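Local coordinates for microcompartments protein (Desulfitobacterium hafniense, PDB 3NWG) that probably builds part of the protein shell of a bacterial microcompartment, as a tandem-domain shell protein of the PduT type, at residues Asn11-Gly16 and Gly40-Leu45; Ile99-Ser104 and Gly133-Val138. All coordinates share one frame; numbering follows the deposited sequence.

Contact 1: residues Asn11-Gly16 and Gly40-Leu45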
# COMPACT_ATOMS: atom_id res chain seq x y z
N ASN A 11 12.47 25.67 0.86
CA ASN A 11 12.22 25.57 2.29
C ASN A 11 10.78 25.23 2.74
O ASN A 11 10.59 24.74 3.84
CB ASN A 11 12.60 26.90 2.90
CG ASN A 11 13.19 26.75 4.27
OD1 ASN A 11 13.58 25.65 4.69
ND2 ASN A 11 13.26 27.87 5.00
N SER A 12 9.78 25.53 1.93
CA SER A 12 8.38 25.24 2.27
C SER A 12 7.74 24.30 1.29
O SER A 12 7.97 24.39 0.08
CB SER A 12 7.53 26.50 2.19
OG SER A 12 7.95 27.43 3.12
N ILE A 13 6.86 23.45 1.80
CA ILE A 13 5.89 22.79 0.93
C ILE A 13 5.10 23.84 0.12
O ILE A 13 5.09 23.81 -1.12
CB ILE A 13 4.96 21.85 1.73
CG1 ILE A 13 5.75 20.60 2.19
CG2 ILE A 13 3.78 21.42 0.87
CD1 ILE A 13 6.46 20.73 3.55
N ALA A 14 4.49 24.80 0.83
CA ALA A 14 3.65 25.82 0.18
C ALA A 14 4.37 26.48 -1.00
O ALA A 14 3.90 26.40 -2.14
CB ALA A 14 3.18 26.85 1.19
N ARG A 15 5.53 27.07 -0.72
CA ARG A 15 6.38 27.69 -1.74
C ARG A 15 6.88 26.72 -2.79
O ARG A 15 7.01 27.09 -3.95
CB ARG A 15 7.59 28.36 -1.08
CG ARG A 15 7.24 29.57 -0.23
CD ARG A 15 6.74 30.73 -1.08
NE ARG A 15 7.33 31.98 -0.60
CZ ARG A 15 8.17 32.74 -1.30
NH1 ARG A 15 8.68 33.83 -0.78
NH2 ARG A 15 8.49 32.40 -2.54
N GLY A 16 7.17 25.48 -2.38
CA GLY A 16 7.63 24.45 -3.28
C GLY A 16 6.55 24.10 -4.28
O GLY A 16 6.83 23.87 -5.47
N GLY A 40 12.54 20.89 6.15
CA GLY A 40 11.16 20.59 5.75
C GLY A 40 11.08 20.77 4.25
O GLY A 40 10.01 21.07 3.70
N LYS A 41 12.24 20.56 3.60
CA LYS A 41 12.45 20.74 2.17
C LYS A 41 11.35 20.22 1.27
O LYS A 41 10.69 19.23 1.57
CB LYS A 41 13.75 20.05 1.75
CG LYS A 41 15.01 20.86 1.99
CD LYS A 41 16.24 19.95 2.25
CE LYS A 41 16.81 19.29 0.99
NZ LYS A 41 17.98 18.42 1.29
N TYR A 42 11.18 20.91 0.15
CA TYR A 42 10.40 20.43 -0.96
C TYR A 42 11.33 20.48 -2.16
O TYR A 42 12.08 21.45 -2.34
CB TYR A 42 9.21 21.33 -1.20
CG TYR A 42 8.15 20.71 -2.08
CD1 TYR A 42 7.17 19.89 -1.54
CD2 TYR A 42 8.12 20.97 -3.46
CE1 TYR A 42 6.20 19.32 -2.34
CE2 TYR A 42 7.14 20.41 -4.26
CZ TYR A 42 6.18 19.59 -3.69
OH TYR A 42 5.20 19.02 -4.46
N ILE A 43 11.31 19.44 -2.97
CA ILE A 43 12.19 19.39 -4.12
C ILE A 43 11.39 19.25 -5.40
O ILE A 43 10.34 18.60 -5.43
CB ILE A 43 13.27 18.26 -4.00
CG1 ILE A 43 12.70 16.86 -4.28
CG2 ILE A 43 14.00 18.30 -2.67
CD1 ILE A 43 13.19 16.27 -5.60
N VAL A 44 11.88 19.89 -6.45
CA VAL A 44 11.30 19.74 -7.77
C VAL A 44 12.39 19.36 -8.74
O VAL A 44 13.44 19.99 -8.80
CB VAL A 44 10.54 21.01 -8.25
CG1 VAL A 44 9.86 20.78 -9.58
CG2 VAL A 44 9.51 21.45 -7.21
N LEU A 45 12.11 18.30 -9.48
CA LEU A 45 12.98 17.82 -10.54
C LEU A 45 12.20 17.78 -11.83
O LEU A 45 11.08 17.26 -11.88
CB LEU A 45 13.52 16.42 -10.24
CG LEU A 45 14.59 16.25 -9.17
CD1 LEU A 45 14.70 14.78 -8.82
CD2 LEU A 45 15.93 16.77 -9.66
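Y42 turns its ring in under the first turn of helix 13-26, where G16, lacking a side chain, lets the ring lie against its backbone. The G16 CA atom lies 3.5 Å from Y42 CD2, approaching the ring obliquely. Further round the same side of the ring, I13 approaches CD1, its CG1 4.1 Å away and the two side chains crossing at about a right angle, while I13 O sits over the ring face. With CG anti to the backbone N (chi1 -164°), the tyrosine is carried off the strand toward the helix, and its CB stops 3.5 Å from S12 O, the carbonyl that also accepts the G16 N bond within the helical turn. Helix 13-26 and strand 42-48 belong to the first BMC domain, an alpha/beta fold in which helices pack on a four-stranded antiparallel sheet; V44, next on the same side of the strand, continues this layer with CG2 4.0 Å from G16 O. Without the ring, as with an alanine here, a gap would probably open between the strand and the helical turn, and I13 and G16 would lose the surface they pack on. The segments share no hydrogen bond, and packing is looser toward the partly exposed N11 and G40: N11 O and G40 O, both acceptors, stand 3.7 Å apart, and I13 CD1 reaches the carbonyl oxygen of G40 at 3.6 Å.

Contact 2: residues Ile99-Ser104 and Gly133-Val138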
# COMPACT_ATOMS: atom_id res chain seq x y z
N ILE A 99 26.99 0.99 -5.53
CA ILE A 99 26.12 1.95 -4.86
C ILE A 99 26.92 3.20 -4.54
O ILE A 99 28.01 3.11 -3.96
CB ILE A 99 25.55 1.40 -3.52
CG1 ILE A 99 24.95 -0.01 -3.70
CG2 ILE A 99 24.53 2.37 -2.95
CD1 ILE A 99 24.64 -0.76 -2.36
N ILE A 100 26.40 4.36 -4.94
CA ILE A 100 26.98 5.65 -4.55
C ILE A 100 25.98 6.42 -3.71
O ILE A 100 24.80 6.50 -4.06
CB ILE A 100 27.40 6.50 -5.76
CG1 ILE A 100 28.35 5.71 -6.66
CG2 ILE A 100 28.05 7.82 -5.29
CD1 ILE A 100 28.60 6.33 -8.01
N GLU A 101 26.46 7.02 -2.62
CA GLU A 101 25.59 7.69 -1.68
C GLU A 101 26.19 9.05 -1.34
O GLU A 101 27.34 9.12 -0.90
CB GLU A 101 25.41 6.80 -0.45
CG GLU A 101 24.53 7.32 0.69
CD GLU A 101 24.77 6.54 2.00
OE1 GLU A 101 25.70 5.70 2.03
OE2 GLU A 101 24.05 6.74 3.00
N THR A 102 25.42 10.11 -1.57
CA THR A 102 25.87 11.50 -1.40
C THR A 102 24.93 12.28 -0.48
O THR A 102 23.76 11.90 -0.30
CB THR A 102 26.00 12.29 -2.75
OG1 THR A 102 24.70 12.49 -3.32
CG2 THR A 102 26.87 11.59 -3.76
N PHE A 103 25.45 13.40 0.04
CA PHE A 103 24.75 14.28 0.97
C PHE A 103 23.74 15.23 0.31
O PHE A 103 22.90 15.82 1.00
CB PHE A 103 25.78 15.09 1.78
CG PHE A 103 26.44 14.32 2.90
CD1 PHE A 103 25.70 13.87 4.00
CD2 PHE A 103 27.81 14.05 2.87
CE1 PHE A 103 26.30 13.16 5.04
CE2 PHE A 103 28.44 13.33 3.91
CZ PHE A 103 27.68 12.89 5.00
N SER A 104 23.81 15.38 -1.01
CA SER A 104 22.93 16.30 -1.74
C SER A 104 22.39 15.65 -3.02
O SER A 104 23.06 14.82 -3.63
CB SER A 104 23.67 17.58 -2.09
OG SER A 104 24.26 17.50 -3.38
N GLY A 133 17.90 12.24 6.52
CA GLY A 133 19.32 12.58 6.32
C GLY A 133 19.54 13.62 5.23
O GLY A 133 20.40 14.51 5.37
N GLY A 134 18.75 13.53 4.16
CA GLY A 134 18.96 14.30 2.92
C GLY A 134 19.81 13.49 1.94
O GLY A 134 20.06 13.92 0.80
N LYS A 135 20.25 12.32 2.42
CA LYS A 135 21.12 11.40 1.69
C LYS A 135 20.38 10.78 0.51
O LYS A 135 19.25 10.32 0.63
CB LYS A 135 21.63 10.26 2.60
CG LYS A 135 22.69 10.66 3.63
CD LYS A 135 23.08 9.47 4.48
CE LYS A 135 24.12 9.84 5.54
NZ LYS A 135 24.27 8.80 6.60
N SER A 136 21.04 10.77 -0.64
CA SER A 136 20.49 10.17 -1.82
C SER A 136 21.46 9.08 -2.25
O SER A 136 22.63 9.09 -1.84
CB SER A 136 20.32 11.23 -2.91
OG SER A 136 19.53 12.31 -2.47
N PHE A 137 20.98 8.12 -3.04
CA PHE A 137 21.86 7.10 -3.58
C PHE A 137 21.47 6.52 -4.93
O PHE A 137 20.30 6.54 -5.31
CB PHE A 137 22.14 6.00 -2.55
CG PHE A 137 20.97 5.12 -2.26
CD1 PHE A 137 20.17 5.36 -1.14
CD2 PHE A 137 20.70 4.01 -3.08
CE1 PHE A 137 19.08 4.52 -0.85
CE2 PHE A 137 19.62 3.17 -2.80
CZ PHE A 137 18.81 3.42 -1.69
N VAL A 138 22.47 6.02 -5.65
CA VAL A 138 22.29 5.32 -6.91
C VAL A 138 22.90 3.92 -6.82
O VAL A 138 23.96 3.73 -6.23
CB VAL A 138 22.86 6.13 -8.12
CG1 VAL A 138 24.34 6.38 -7.99
CG2 VAL A 138 22.55 5.44 -9.45
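I100 and V138 exchange two backbone hydrogen bonds, as do T102 and S136, and these four bonds join adjacent antiparallel strands in the sheet of the second BMC domain. I100 N reaches V138 O at 2.8 Å, and V138 N returns to I100 O at 2.9 Å, both donors in the carbonyl plane. In the second bonded pair T102 N lies tilted 22° from the carbonyl plane of S136, whereas S136 N meets T102 O nearly along the C=O axis at 3.0 Å. Between them E101 and F137 form a non-hydrogen-bonded pair, whose backbone polar groups bond outward, E101 with V165 and D166 and F137 with R127. Carbonyls that already accept an N-H also take CA-H...O contacts, such as I99 CA to V138 O at 3.1 Å. T102 OG1 donates to S104 O at 2.9 Å, and S104 OG is hydrogen-bonded to S107 OG, which also makes a weak bond with T102 OG1. On the side of E101 and F137, the extended chains of E101 and K135 pass one another, but their charges stay beyond salt-bridge range. The E101 carboxylate instead accepts I13 N of a neighbouring subunit and, weakly, A14 N of that subunit; K135 NZ makes a weak bond to N11 O there. Beside this lysine lies the F103 ring, with CE1 4.0 Å from K135 CE.

From the N terminus, strand 4-10 leads into helix 13-26, and contact 1 closes the first loop when strand 42-48 returns beneath the start of that helix, after strand 29-36. The chain then completes the first sheet with strand 68-74 and passes helix 79-85 before strand 96-102 opens contact 2. This second loop, running through helix 105-117 and strand 122-127, closes at 133-138. The two closures follow in series, neither enclosing nor crossing the other, one in each BMC domain. Contact 1 and contact 2 lie about 18 Å apart, centre to centre, and do not touch within the chain. Across subunits they do meet: the 11-16 segment of one copy packs on the 99-104 and 133-138 segments of another.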